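Local coordinates for protein YPM (PDB 1PM4) that acts as a superantigenic mitogen of Yersinia pseudotuberculosis, a jelly-roll toxin that probably stimulates T cells, at residues N5-T10 with D106-S111; T10-G15 with S93-Y98; A45-I50 with W86-N91; L49-N54 with K70-E75. All blocks are in the same frame, centred on the assembly; numbering follows the deposited sequence. Where two conformers were deposited one is given.

Contact 1. Residues N5-T10 with D106-S111; sequences NIATYT and DDKEDS
The carbonyl O of Asp106 faces the side-chain amide of Asn5, whose ND2 lies 2.7 Å from it, yet the angle is too poor for a hydrogen bond. Asn5 gets there because its CG is swung anti to the backbone N (chi1 -169°), which sends the amide toward the incoming loop.

Lys108, two residues on, carries most of the contact. Its CB rests against the methyl of Ala7 at 3.9 Å, and a small residue suits a place where the loop passes this near the strand. The aliphatic chain then runs over one face of the Tyr9 ring, with CD 4.1 Å above the ring plane and displaced toward the rim, the two side chains sliding past each other in opposite directions. Residues 6-10 belong to strand 6-13, an outermost strand of one of the two four-stranded antiparallel sheets that make up the jelly roll, and its backbone bonds to the neighbouring strand 96-103 leave the carbonyl of Thr8 to the lysine. Lys108 NZ donates to Thr8 O at 2.7 Å, with a C=O...N angle of 155°. A long, flexible lysine suits the site, since its methylenes can cover an aromatic face while the ammonium reaches past it to the strand edge. The same ammonium makes a weak bond to a water that also accepts from Thr10 N.

At Glu109 the backbone O comes to the edge of the Tyr9 ring, 4.4 Å from CE1. The carboxylate of Glu109 turns elsewhere, to a salt bridge with Lys25, while Tyr9 OH is hydrogen-bonded to Asp112.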
loop_
_atom_site.group_PDB
_atom_site.type_symbol
_atom_site.label_atom_id
_atom_site.label_comp_id
_atom_site.label_asym_id
_atom_site.label_seq_id
_atom_site.Cartn_x
_atom_site.Cartn_y
_atom_site.Cartn_z
ATOM N N ASN A 5 15.208 17.484 3.876
ATOM C CA ASN A 5 16.447 17.363 3.131
ATOM C C ASN A 5 16.184 16.433 1.932
ATOM O O ASN A 5 15.959 15.259 2.154
ATOM C CB ASN A 5 17.516 16.788 4.015
ATOM C CG ASN A 5 18.913 16.863 3.397
ATOM O OD1 ASN A 5 19.104 17.402 2.306
ATOM N ND2 ASN A 5 19.905 16.315 4.104
ATOM N N ILE A 6 16.111 16.998 0.738
ATOM C CA ILE A 6 15.863 16.251 -0.509
ATOM C C ILE A 6 17.156 16.318 -1.309
ATOM O O ILE A 6 17.706 17.431 -1.543
ATOM C CB ILE A 6 14.679 16.887 -1.354
ATOM C CG1 ILE A 6 13.368 17.015 -0.573
ATOM C CG2 ILE A 6 14.390 16.124 -2.646
ATOM C CD1 ILE A 6 12.977 15.856 0.214
ATOM N N ALA A 7 17.676 15.187 -1.748
ATOM C CA ALA A 7 18.848 15.144 -2.629
ATOM C C ALA A 7 18.419 14.763 -4.006
ATOM O O ALA A 7 17.341 14.185 -4.157
ATOM C CB ALA A 7 19.813 14.094 -2.167
ATOM N N THR A 8 19.303 14.915 -4.984
ATOM C CA THR A 8 19.016 14.396 -6.324
ATOM C C THR A 8 20.118 13.472 -6.777
ATOM O O THR A 8 21.291 13.861 -6.821
ATOM C CB THR A 8 18.875 15.561 -7.346
ATOM O OG1 THR A 8 17.758 16.395 -6.972
ATOM C CG2 THR A 8 18.589 15.011 -8.764
ATOM N N TYR A 9 19.755 12.228 -7.070
ATOM C CA TYR A 9 20.635 11.243 -7.658
ATOM C C TYR A 9 20.450 11.284 -9.152
ATOM O O TYR A 9 19.302 11.235 -9.626
ATOM C CB TYR A 9 20.286 9.859 -7.153
ATOM C CG TYR A 9 20.479 9.692 -5.628
ATOM C CD1 TYR A 9 21.669 9.253 -5.112
ATOM C CD2 TYR A 9 19.466 9.995 -4.759
ATOM C CE1 TYR A 9 21.818 9.120 -3.758
ATOM C CE2 TYR A 9 19.582 9.868 -3.410
ATOM C CZ TYR A 9 20.784 9.459 -2.901
ATOM O OH TYR A 9 20.995 9.310 -1.533
ATOM N N THR A 10 21.557 11.301 -9.882
ATOM C CA THR A 10 21.475 11.355 -11.335
ATOM C C THR A 10 22.289 10.193 -11.884
ATOM O O THR A 10 23.323 9.762 -11.284
ATOM C CB THR A 10 21.940 12.765 -11.836
ATOM O OG1 THR A 10 21.048 13.829 -11.373
ATOM C CG2 THR A 10 21.879 12.869 -13.339
ATOM N N ASP A 106 21.132 11.759 5.731
ATOM C CA ASP A 106 22.440 12.395 5.886
ATOM C C ASP A 106 22.593 13.457 4.786
ATOM O O ASP A 106 21.757 14.382 4.677
ATOM C CB ASP A 106 23.581 11.343 5.951
ATOM C CG ASP A 106 24.090 11.086 7.398
ATOM O OD1 ASP A 106 23.946 11.961 8.284
ATOM O OD2 ASP A 106 24.652 10.013 7.723
ATOM N N ASP A 107 23.700 13.393 4.068
ATOM C CA ASP A 107 23.811 13.927 2.747
ATOM C C ASP A 107 23.995 12.741 1.795
ATOM O O ASP A 107 24.463 11.650 2.189
ATOM C CB ASP A 107 25.038 14.803 2.655
ATOM C CG ASP A 107 24.977 15.958 3.605
ATOM O OD1 ASP A 107 25.014 15.714 4.840
ATOM O OD2 ASP A 107 24.833 17.119 3.192
ATOM N N LYS A 108 23.697 12.985 0.536
ATOM C CA LYS A 108 23.875 11.952 -0.445
ATOM C C LYS A 108 25.352 11.475 -0.466
ATOM O O LYS A 108 26.297 12.249 -0.321
ATOM C CB LYS A 108 23.283 12.431 -1.782
ATOM C CG LYS A 108 24.099 12.249 -2.978
ATOM C CD LYS A 108 23.425 12.958 -4.125
ATOM C CE LYS A 108 23.976 12.552 -5.434
ATOM N NZ LYS A 108 23.955 13.687 -6.404
ATOM N N GLU A 109 25.517 10.167 -0.584
ATOM C CA GLU A 109 26.804 9.504 -0.655
ATOM C C GLU A 109 26.805 8.565 -1.853
ATOM O O GLU A 109 25.777 8.054 -2.203
ATOM C CB GLU A 109 27.026 8.711 0.638
ATOM C CG GLU A 109 27.151 9.635 1.859
ATOM C CD GLU A 109 27.525 8.926 3.158
ATOM O OE1 GLU A 109 27.384 7.686 3.238
ATOM O OE2 GLU A 109 27.987 9.624 4.101
ATOM N N ASP A 110 27.968 8.384 -2.481
ATOM C CA ASP A 110 28.139 7.448 -3.586
ATOM C C ASP A 110 27.629 6.051 -3.251
ATOM O O ASP A 110 26.958 5.421 -4.077
ATOM C CB ASP A 110 29.612 7.354 -3.976
ATOM C CG ASP A 110 30.084 8.566 -4.782
ATOM O OD1 ASP A 110 29.347 9.586 -4.836
ATOM O OD2 ASP A 110 31.178 8.555 -5.408
ATOM N N SER A 111 27.878 5.633 -2.017
ATOM C CA SER A 111 27.530 4.288 -1.586
ATOM C C SER A 111 25.996 4.093 -1.469
ATOM O O SER A 111 25.543 2.996 -1.246
ATOM C CB SER A 111 28.277 3.950 -0.274
ATOM O OG SER A 111 27.792 4.711 0.784
HETATM O O HOH W 1 24.129 11.355 -8.304
#

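Contact 2. Residues T10-G15 with S93-Y98; sequences TGTIQG and SETSNY
Gly11 and Tyr98 form one of three antiparallel bridges that join strand 6-13, at the rim of its jelly-roll sheet, to strand 96-103. The backbone ladder uses four hydrogen bonds, a reciprocal couple at Gly11 and Tyr98 and another at Ile13 and Ser96; the N of Ile13 meets Ser96 O at 2.7 Å. Between them Thr12 and Asn97 make a non-hydrogen-bonded pair.

Aromatic packing follows from the rotamer of Tyr98. With CG lodged between the backbone N and the carbonyl carbon (chi1 73°), the ring folds back over the partner strand, and Gly11 CA makes a CH-pi contact 3.9 Å from its centroid. Glycine fits here, since a CB would collide with the Tyr98 hydroxyl. Ile13 CB touches Tyr98 CD2 at 4.0 Å; both side chains also pack on Ile88 of the facing sheet.

On the face of Thr12 and Asn97, the methyls of Thr12 and Thr95 meet (CG2 to CG2, 3.7 Å). Thr95 OG1 accepts from Gly15 N at 3.3 Å, and Asn97 OD1 from the backbone N of Thr41.

Two waters bridge the segments: one accepts from Asn97 ND2 and bonds Thr12 OG1, while the other donates to Thr10 O and lies 2.7 Å from Tyr98 OH.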
loop_
_atom_site.group_PDB
_atom_site.type_symbol
_atom_site.label_atom_id
_atom_site.label_comp_id
_atom_site.label_asym_id
_atom_site.label_seq_id
_atom_site.Cartn_x
_atom_site.Cartn_y
_atom_site.Cartn_z
ATOM N N THR A 10 21.557 11.301 -9.882
ATOM C CA THR A 10 21.475 11.355 -11.335
ATOM C C THR A 10 22.289 10.193 -11.884
ATOM O O THR A 10 23.323 9.762 -11.284
ATOM C CB THR A 10 21.940 12.765 -11.836
ATOM O OG1 THR A 10 21.048 13.829 -11.373
ATOM C CG2 THR A 10 21.879 12.869 -13.339
ATOM N N GLY A 11 21.858 9.628 -12.996
ATOM C CA GLY A 11 22.622 8.599 -13.656
ATOM C C GLY A 11 22.007 8.225 -14.985
ATOM O O GLY A 11 21.212 8.983 -15.560
ATOM N N THR A 12 22.419 7.057 -15.471
ATOM C CA THR A 12 21.915 6.505 -16.698
ATOM C C THR A 12 21.535 5.069 -16.431
ATOM O O THR A 12 22.268 4.387 -15.701
ATOM C CB THR A 12 23.064 6.520 -17.741
ATOM O OG1 THR A 12 23.497 7.892 -17.966
ATOM C CG2 THR A 12 22.584 6.037 -19.058
ATOM N N ILE A 13 20.355 4.656 -16.912
ATOM C CA ILE A 13 19.898 3.282 -16.634
ATOM C C ILE A 13 19.710 2.590 -17.942
ATOM O O ILE A 13 19.001 3.050 -18.862
ATOM C CB ILE A 13 18.626 3.281 -15.761
ATOM C CG1 ILE A 13 18.269 1.849 -15.378
ATOM C CG2 ILE A 13 17.475 4.102 -16.401
ATOM C CD1 ILE A 13 17.180 1.764 -14.345
ATOM N N GLN A 14 20.435 1.518 -18.125
ATOM C CA GLN A 14 20.366 0.760 -19.349
ATOM C C GLN A 14 18.975 0.178 -19.625
ATOM O O GLN A 14 18.149 0.033 -18.714
ATOM C CB GLN A 14 21.411 -0.367 -19.271
ATOM C CG GLN A 14 22.826 0.246 -19.454
ATOM C CD GLN A 14 23.916 -0.570 -18.783
ATOM O OE1 GLN A 14 23.632 -1.345 -17.856
ATOM N NE2 GLN A 14 25.134 -0.436 -19.277
ATOM N N GLY A 15 18.723 -0.152 -20.885
ATOM C CA GLY A 15 17.472 -0.835 -21.246
ATOM C C GLY A 15 17.171 -2.019 -20.317
ATOM O O GLY A 15 18.063 -2.848 -20.069
ATOM N N SER A 93 13.338 -0.601 -23.476
ATOM C CA SER A 93 14.617 -1.107 -23.945
ATOM C C SER A 93 15.640 0.035 -24.199
ATOM O O SER A 93 16.793 -0.213 -24.453
ATOM C CB SER A 93 14.447 -1.969 -25.165
ATOM O OG SER A 93 13.544 -2.997 -24.853
ATOM N N GLU A 94 15.186 1.286 -24.149
ATOM C CA GLU A 94 16.010 2.461 -24.377
ATOM C C GLU A 94 16.799 2.877 -23.165
ATOM O O GLU A 94 16.241 3.197 -22.105
ATOM C CB GLU A 94 15.152 3.632 -24.870
ATOM C CG GLU A 94 15.935 4.870 -25.261
ATOM C CD GLU A 94 15.091 5.912 -26.043
ATOM O OE1 GLU A 94 15.693 6.713 -26.722
ATOM O OE2 GLU A 94 13.867 5.985 -25.883
ATOM N N THR A 95 18.120 2.897 -23.315
ATOM C CA THR A 95 18.999 3.384 -22.276
ATOM C C THR A 95 18.725 4.848 -22.093
ATOM O O THR A 95 18.629 5.593 -23.097
ATOM C CB THR A 95 20.457 3.160 -22.686
ATOM O OG1 THR A 95 20.691 1.727 -22.694
ATOM C CG2 THR A 95 21.388 3.770 -21.657
ATOM N N SER A 96 18.480 5.219 -20.848
ATOM C CA SER A 96 17.938 6.525 -20.505
ATOM C C SER A 96 18.625 7.203 -19.326
ATOM O O SER A 96 19.011 6.541 -18.377
ATOM C CB SER A 96 16.473 6.371 -20.109
ATOM O OG SER A 96 15.688 5.698 -21.096
ATOM N N ASN A 97 18.701 8.540 -19.361
ATOM C CA ASN A 97 19.033 9.301 -18.153
ATOM C C ASN A 97 17.978 9.028 -17.090
ATOM O O ASN A 97 16.796 8.805 -17.409
ATOM C CB ASN A 97 18.988 10.809 -18.496
ATOM C CG ASN A 97 18.850 11.710 -17.271
ATOM O OD1 ASN A 97 17.721 12.090 -16.819
ATOM N ND2 ASN A 97 20.037 12.078 -16.694
ATOM N N TYR A 98 18.381 9.071 -15.831
ATOM C CA TYR A 98 17.405 9.264 -14.749
ATOM C C TYR A 98 17.873 10.315 -13.752
ATOM O O TYR A 98 19.077 10.610 -13.649
ATOM C CB TYR A 98 17.127 7.942 -14.025
ATOM C CG TYR A 98 18.276 7.480 -13.117
ATOM C CD1 TYR A 98 18.354 7.849 -11.797
ATOM C CD2 TYR A 98 19.239 6.589 -13.594
ATOM C CE1 TYR A 98 19.419 7.486 -11.026
ATOM C CE2 TYR A 98 20.248 6.141 -12.803
ATOM C CZ TYR A 98 20.327 6.573 -11.476
ATOM O OH TYR A 98 21.402 6.160 -10.657
HETATM O O HOH W 2 22.661 8.006 -9.059
HETATM O O HOH W 3 22.429 10.850 -18.066
#

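Contact 3. Residues A45-I50 with W86-N91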
loop_
_atom_site.group_PDB
_atom_site.type_symbol
_atom_site.label_atom_id
_atom_site.label_comp_id
_atom_site.label_asym_id
_atom_site.label_seq_id
_atom_site.Cartn_x
_atom_site.Cartn_y
_atom_site.Cartn_z
ATOM N N ALA A 45 10.752 8.445 -21.664
ATOM C CA ALA A 45 11.124 7.453 -20.678
ATOM C C ALA A 45 9.915 6.731 -20.124
ATOM O O ALA A 45 8.830 7.351 -19.908
ATOM C CB ALA A 45 11.885 8.146 -19.576
ATOM N N ASP A 46 10.066 5.423 -19.898
ATOM C CA ASP A 46 9.050 4.585 -19.309
ATOM C C ASP A 46 9.674 3.819 -18.137
ATOM O O ASP A 46 10.478 2.870 -18.379
ATOM C CB ASP A 46 8.568 3.611 -20.338
ATOM C CG ASP A 46 7.450 2.745 -19.839
ATOM O OD1 ASP A 46 7.088 2.748 -18.643
ATOM O OD2 ASP A 46 6.881 1.995 -20.685
ATOM N N MET A 47 9.484 4.323 -16.895
ATOM C CA MET A 47 10.136 3.781 -15.687
ATOM C C MET A 47 9.160 3.730 -14.514
ATOM O O MET A 47 8.129 4.440 -14.461
ATOM C CB MET A 47 11.323 4.675 -15.269
ATOM C CG MET A 47 12.322 4.806 -16.370
ATOM S SD MET A 47 13.699 5.876 -15.700
ATOM C CE MET A 47 14.527 6.199 -17.200
ATOM N N THR A 48 9.448 2.808 -13.614
ATOM C CA THR A 48 8.702 2.655 -12.400
ATOM C C THR A 48 9.570 2.837 -11.210
ATOM O O THR A 48 10.689 2.379 -11.198
ATOM C CB THR A 48 8.013 1.230 -12.421
ATOM O OG1 THR A 48 7.113 1.145 -13.546
ATOM C CG2 THR A 48 7.154 1.004 -11.171
ATOM N N LEU A 49 9.042 3.543 -10.230
ATOM C CA LEU A 49 9.708 3.725 -8.948
ATOM C C LEU A 49 8.961 2.939 -7.868
ATOM O O LEU A 49 7.751 3.136 -7.664
ATOM C CB LEU A 49 9.643 5.188 -8.584
ATOM C CG LEU A 49 10.276 5.570 -7.258
ATOM C CD1 LEU A 49 11.788 5.334 -7.203
ATOM C CD2 LEU A 49 10.022 7.061 -6.886
ATOM N N ILE A 50 9.701 2.114 -7.159
ATOM C CA ILE A 50 9.132 1.280 -6.116
ATOM C C ILE A 50 9.853 1.589 -4.815
ATOM O O ILE A 50 11.077 1.623 -4.765
ATOM C CB ILE A 50 9.290 -0.196 -6.449
ATOM C CG1 ILE A 50 8.712 -0.503 -7.811
ATOM C CG2 ILE A 50 8.605 -1.041 -5.375
ATOM C CD1 ILE A 50 9.140 -1.890 -8.339
ATOM N N TRP A 86 14.725 2.793 -2.734
ATOM C CA TRP A 86 14.078 3.216 -3.942
ATOM C C TRP A 86 14.582 2.325 -5.099
ATOM O O TRP A 86 15.761 2.347 -5.408
ATOM C CB TRP A 86 14.485 4.651 -4.260
ATOM C CG TRP A 86 14.174 5.592 -3.143
ATOM C CD1 TRP A 86 15.111 6.287 -2.427
ATOM C CD2 TRP A 86 12.890 6.088 -2.728
ATOM N NE1 TRP A 86 14.491 7.054 -1.483
ATOM C CE2 TRP A 86 13.140 7.006 -1.645
ATOM C CE3 TRP A 86 11.584 5.808 -3.053
ATOM C CZ2 TRP A 86 12.153 7.627 -0.964
ATOM C CZ3 TRP A 86 10.554 6.434 -2.315
ATOM C CH2 TRP A 86 10.860 7.367 -1.297
ATOM N N LYS A 87 13.697 1.537 -5.686
ATOM C CA LYS A 87 14.053 0.763 -6.854
ATOM C C LYS A 87 13.506 1.411 -8.121
ATOM O O LYS A 87 12.306 1.662 -8.214
ATOM C CB LYS A 87 13.454 -0.634 -6.721
ATOM C CG LYS A 87 13.654 -1.508 -7.885
ATOM C CD LYS A 87 13.324 -2.984 -7.584
ATOM C CE LYS A 87 13.558 -3.823 -8.744
ATOM N NZ LYS A 87 13.027 -5.285 -8.610
ATOM N N ILE A 88 14.386 1.680 -9.040
ATOM C CA ILE A 88 14.100 2.273 -10.337
ATOM C C ILE A 88 14.168 1.149 -11.343
ATOM O O ILE A 88 15.246 0.542 -11.543
ATOM C CB ILE A 88 15.161 3.361 -10.740
ATOM C CG1 ILE A 88 15.159 4.502 -9.684
ATOM C CG2 ILE A 88 14.851 3.940 -12.091
ATOM C CD1 ILE A 88 16.404 5.387 -9.687
ATOM N N LYS A 89 13.055 0.923 -12.031
ATOM C CA LYS A 89 12.987 -0.062 -13.071
ATOM C C LYS A 89 12.815 0.648 -14.409
ATOM O O LYS A 89 11.890 1.430 -14.553
ATOM C CB LYS A 89 11.870 -1.069 -12.842
ATOM C CG LYS A 89 11.714 -2.116 -13.980
ATOM C CD LYS A 89 12.979 -2.958 -14.410
ATOM C CE LYS A 89 12.747 -3.904 -15.607
ATOM N NZ LYS A 89 13.690 -5.132 -15.784
ATOM N N ASN A 90 13.708 0.364 -15.362
ATOM C CA ASN A 90 13.526 0.845 -16.718
ATOM C C ASN A 90 12.665 -0.124 -17.513
ATOM O O ASN A 90 13.075 -1.262 -17.757
ATOM C CB ASN A 90 14.876 1.098 -17.377
ATOM C CG ASN A 90 14.721 1.739 -18.724
ATOM O OD1 ASN A 90 13.590 2.080 -19.116
ATOM N ND2 ASN A 90 15.811 1.933 -19.426
ATOM N N ASN A 91 11.422 0.255 -17.785
ATOM C CA ASN A 91 10.490 -0.624 -18.515
ATOM C C ASN A 91 10.770 -0.644 -20.012
ATOM O O ASN A 91 10.306 -1.544 -20.758
ATOM C CB ASN A 91 9.091 -0.097 -18.258
ATOM C CG ASN A 91 8.709 -0.101 -16.824
ATOM O OD1 ASN A 91 8.954 -1.096 -16.107
ATOM N ND2 ASN A 91 8.098 0.983 -16.373
HETATM O O HOH W 4 12.923 4.728 -20.010
HETATM O O HOH W 5 7.461 -1.927 -13.959
#
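The amide of Asn91 reaches across to Asp46 and Thr48 and uses one nitrogen for both. ND2 donates to Thr48 OG1 at 3.0 Å along a nearly straight bond (176°), with the oxygen lying in the amide plane. Its second bond goes to Asp46 OD1, also 3.0 Å away, which it meets from above the carboxylate plane; the side chains cross at about a right angle and their flat groups are turned 70° apart. Asparagine suits the place because both N-H groups are engaged while OD1 still accepts from a water that also bonds Thr48 OG1. The backbone N of Asn91 adds a bond to Asp46 O, where strand pairing ends.

On the face of Met47, Leu49, Ile88 and Asn90 the side chains are mostly apolar. Leu49 CG stands anti to the backbone N (chi1 179°), which brings CD1 to 4.0 Å from Trp86 CB. Met47 SD lies 4.3 Å from Ile88 CG2. The other face pairs Ile50 with Lys87, CB to CB at 4.2 Å, and the lysine extends to Glu75 of the second subunit in a salt bridge.

Four backbone hydrogen bonds, at Thr48 with Lys89 and Ile50 with Lys87, hold these antiparallel strands as the middle pair of their jelly-roll sheet. Strand 18-23 flanks 84-90 and strand 59-67 flanks 47-54, while strands 6-13, 32-39 and 96-103 of the facing sheet cover the Met47 and Leu49 side.

Contact 4. Residues L49-N54 with K70-E75; sequences LILLRN and KPLKYE
Leu49 turns its CD2 methyl toward Leu72 CD1, 4.1 Å away, the two side chains crossing obliquely. The same Leu72 methyl also sits near the backbone, 3.9 Å from Leu49 O.

Leu51, the next residue on this face of the strand, makes the tightest apolar contact: its CD2 touches Leu72 CD2 at 3.6 Å. Leu72 reaches in because its CG is anti to the backbone N (chi1 -162°); its CD1 lies by both Leu49 and the CB of Leu51, while CD2 packs against Leu51. The CD2 of Leu51 also lies 3.9 Å from Tyr74 CB, its side chain at about a right angle to that of the tyrosine. Branched leucines suit this place, since each offers two methyls to fill the interior between facing sheets. Such is the core of the jelly-roll sandwich: strands 47-54 and 72-78 belong to different sheets, and alternate side chains of each strand project inward to fill the 9.0 Å between their axes, which run 18° apart.

Arg53 follows, its chain extended from CG to NE. NE comes to 4.0 Å from Tyr74 CE2, with the guanidinium plane turned 66° from the ring, and CD lies near the phenolic OH. The buried charge probably owes its tolerance to Asp76, whose OD2 forms a salt bridge with Arg53 NE and a weak hydrogen bond with Tyr74 OH. Leu82 O accepts from Arg53 NH1.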
loop_
_atom_site.group_PDB
_atom_site.type_symbol
_atom_site.label_atom_id
_atom_site.label_comp_id
_atom_site.label_asym_id
_atom_site.label_seq_id
_atom_site.Cartn_x
_atom_site.Cartn_y
_atom_site.Cartn_z
ATOM N N LEU A 49 9.042 3.543 -10.230
ATOM C CA LEU A 49 9.708 3.725 -8.948
ATOM C C LEU A 49 8.961 2.939 -7.868
ATOM O O LEU A 49 7.751 3.136 -7.664
ATOM C CB LEU A 49 9.643 5.188 -8.584
ATOM C CG LEU A 49 10.276 5.570 -7.258
ATOM C CD1 LEU A 49 11.788 5.334 -7.203
ATOM C CD2 LEU A 49 10.022 7.061 -6.886
ATOM N N ILE A 50 9.701 2.114 -7.159
ATOM C CA ILE A 50 9.132 1.280 -6.116
ATOM C C ILE A 50 9.853 1.589 -4.815
ATOM O O ILE A 50 11.077 1.623 -4.765
ATOM C CB ILE A 50 9.290 -0.196 -6.449
ATOM C CG1 ILE A 50 8.712 -0.503 -7.811
ATOM C CG2 ILE A 50 8.605 -1.041 -5.375
ATOM C CD1 ILE A 50 9.140 -1.890 -8.339
ATOM N N LEU A 51 9.088 1.901 -3.764
ATOM C CA LEU A 51 9.583 2.039 -2.411
ATOM C C LEU A 51 9.519 0.712 -1.683
ATOM O O LEU A 51 8.441 0.082 -1.569
ATOM C CB LEU A 51 8.772 3.133 -1.662
ATOM C CG LEU A 51 9.129 3.275 -0.157
ATOM C CD1 LEU A 51 10.652 3.557 0.159
ATOM C CD2 LEU A 51 8.257 4.287 0.479
ATOM N N LEU A 52 10.696 0.234 -1.261
ATOM C CA LEU A 52 10.775 -0.949 -0.438
ATOM C C LEU A 52 11.202 -0.595 0.981
ATOM O O LEU A 52 12.036 0.319 1.191
ATOM C CB LEU A 52 11.735 -1.907 -1.046
ATOM C CG LEU A 52 11.566 -2.199 -2.557
ATOM C CD1 LEU A 52 12.907 -2.676 -3.019
ATOM C CD2 LEU A 52 10.578 -3.205 -2.705
ATOM N N ARG A 53 10.672 -1.346 1.938
ATOM C CA ARG A 53 11.091 -1.243 3.336
ATOM C C ARG A 53 11.619 -2.555 3.863
ATOM O O ARG A 53 11.137 -3.606 3.478
ATOM C CB ARG A 53 9.960 -0.702 4.230
ATOM C CG ARG A 53 10.511 0.476 5.082
ATOM C CD ARG A 53 9.556 1.201 6.075
ATOM N NE ARG A 53 9.985 2.554 6.517
ATOM C CZ ARG A 53 11.246 2.941 6.750
ATOM N NH1 ARG A 53 12.271 2.125 6.580
ATOM N NH2 ARG A 53 11.492 4.179 7.146
ATOM N N ASN A 54 12.601 -2.502 4.759
ATOM C CA ASN A 54 13.041 -3.703 5.437
ATOM C C ASN A 54 12.069 -3.942 6.600
ATOM O O ASN A 54 11.893 -3.107 7.470
ATOM C CB ASN A 54 14.478 -3.605 5.928
ATOM C CG ASN A 54 15.141 -4.990 6.097
ATOM O OD1 ASN A 54 16.372 -5.165 5.926
ATOM N ND2 ASN A 54 14.312 -5.989 6.424
ATOM N N LYS A 70 5.566 10.917 -11.156
ATOM C CA LYS A 70 4.561 10.914 -10.105
ATOM C C LYS A 70 5.199 10.773 -8.719
ATOM O O LYS A 70 5.764 9.755 -8.437
ATOM C CB LYS A 70 3.585 9.748 -10.329
ATOM C CG LYS A 70 2.943 9.798 -11.640
ATOM C CD LYS A 70 1.865 10.832 -11.705
ATOM N N PRO A 71 5.101 11.758 -7.853
ATOM C CA PRO A 71 5.745 11.615 -6.534
ATOM C C PRO A 71 5.124 10.551 -5.653
ATOM O O PRO A 71 3.920 10.258 -5.750
ATOM C CB PRO A 71 5.702 13.019 -5.905
ATOM C CG PRO A 71 5.034 13.891 -6.894
ATOM C CD PRO A 71 4.603 13.125 -8.122
ATOM N N LEU A 72 5.989 9.921 -4.866
ATOM C CA LEU A 72 5.692 8.890 -3.921
ATOM C C LEU A 72 5.922 9.518 -2.562
ATOM O O LEU A 72 7.030 10.004 -2.289
ATOM C CB LEU A 72 6.667 7.772 -4.112
ATOM C CG LEU A 72 6.415 6.400 -3.576
ATOM C CD1 LEU A 72 7.133 5.381 -4.511
ATOM C CD2 LEU A 72 6.831 6.280 -2.103
ATOM N N LYS A 73 4.896 9.507 -1.734
ATOM C CA LYS A 73 4.995 9.999 -0.350
ATOM C C LYS A 73 4.527 8.927 0.581
ATOM O O LYS A 73 3.551 8.225 0.261
ATOM C CB LYS A 73 4.103 11.208 -0.150
ATOM C CG LYS A 73 4.394 12.349 -1.050
ATOM C CD LYS A 73 3.748 13.614 -0.561
ATOM C CE LYS A 73 3.796 14.683 -1.617
ATOM N NZ LYS A 73 3.123 15.898 -1.212
ATOM N N TYR A 74 5.194 8.828 1.732
ATOM C CA TYR A 74 4.891 7.805 2.738
ATOM C C TYR A 74 5.321 8.252 4.135
ATOM O O TYR A 74 6.439 8.636 4.340
ATOM C CB TYR A 74 5.604 6.495 2.371
ATOM C CG TYR A 74 5.573 5.439 3.446
ATOM C CD1 TYR A 74 4.504 4.608 3.605
ATOM C CD2 TYR A 74 6.630 5.335 4.308
ATOM C CE1 TYR A 74 4.505 3.679 4.649
ATOM C CE2 TYR A 74 6.644 4.419 5.325
ATOM C CZ TYR A 74 5.593 3.615 5.496
ATOM O OH TYR A 74 5.720 2.687 6.540
ATOM N N GLU A 75 4.425 8.181 5.115
ATOM C CA GLU A 75 4.720 8.633 6.448
ATOM C C GLU A 75 4.959 7.471 7.321
ATOM O O GLU A 75 4.132 6.598 7.373
ATOM C CB GLU A 75 3.520 9.393 7.099
ATOM C CG GLU A 75 3.012 10.544 6.343
ATOM C CD GLU A 75 2.184 11.515 7.143
ATOM O OE1 GLU A 75 1.891 11.291 8.292
ATOM O OE2 GLU A 75 1.835 12.448 6.510
#

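From the N terminus, strand 6-13 takes part first in contact 1 and then, through the shared Thr10, in contact 2. Contact 1 closes the widest loop, returning from the segment after strand 96-103; contact 2 closes a smaller one within it and ties two neighbours of one sheet. Contacts 3 and 4 both start on strand 47-54 and lie inside these loops. Contact 4 closes the shortest, across to the opposite sheet at strand 72-78, and contact 3 continues to 84-90 within its own sheet. Met47 CE packs on Ser96 and Asn97, joining contacts 2 and 3, while Trp86 packs on Leu51 and Leu72, joining contacts 3 and 4.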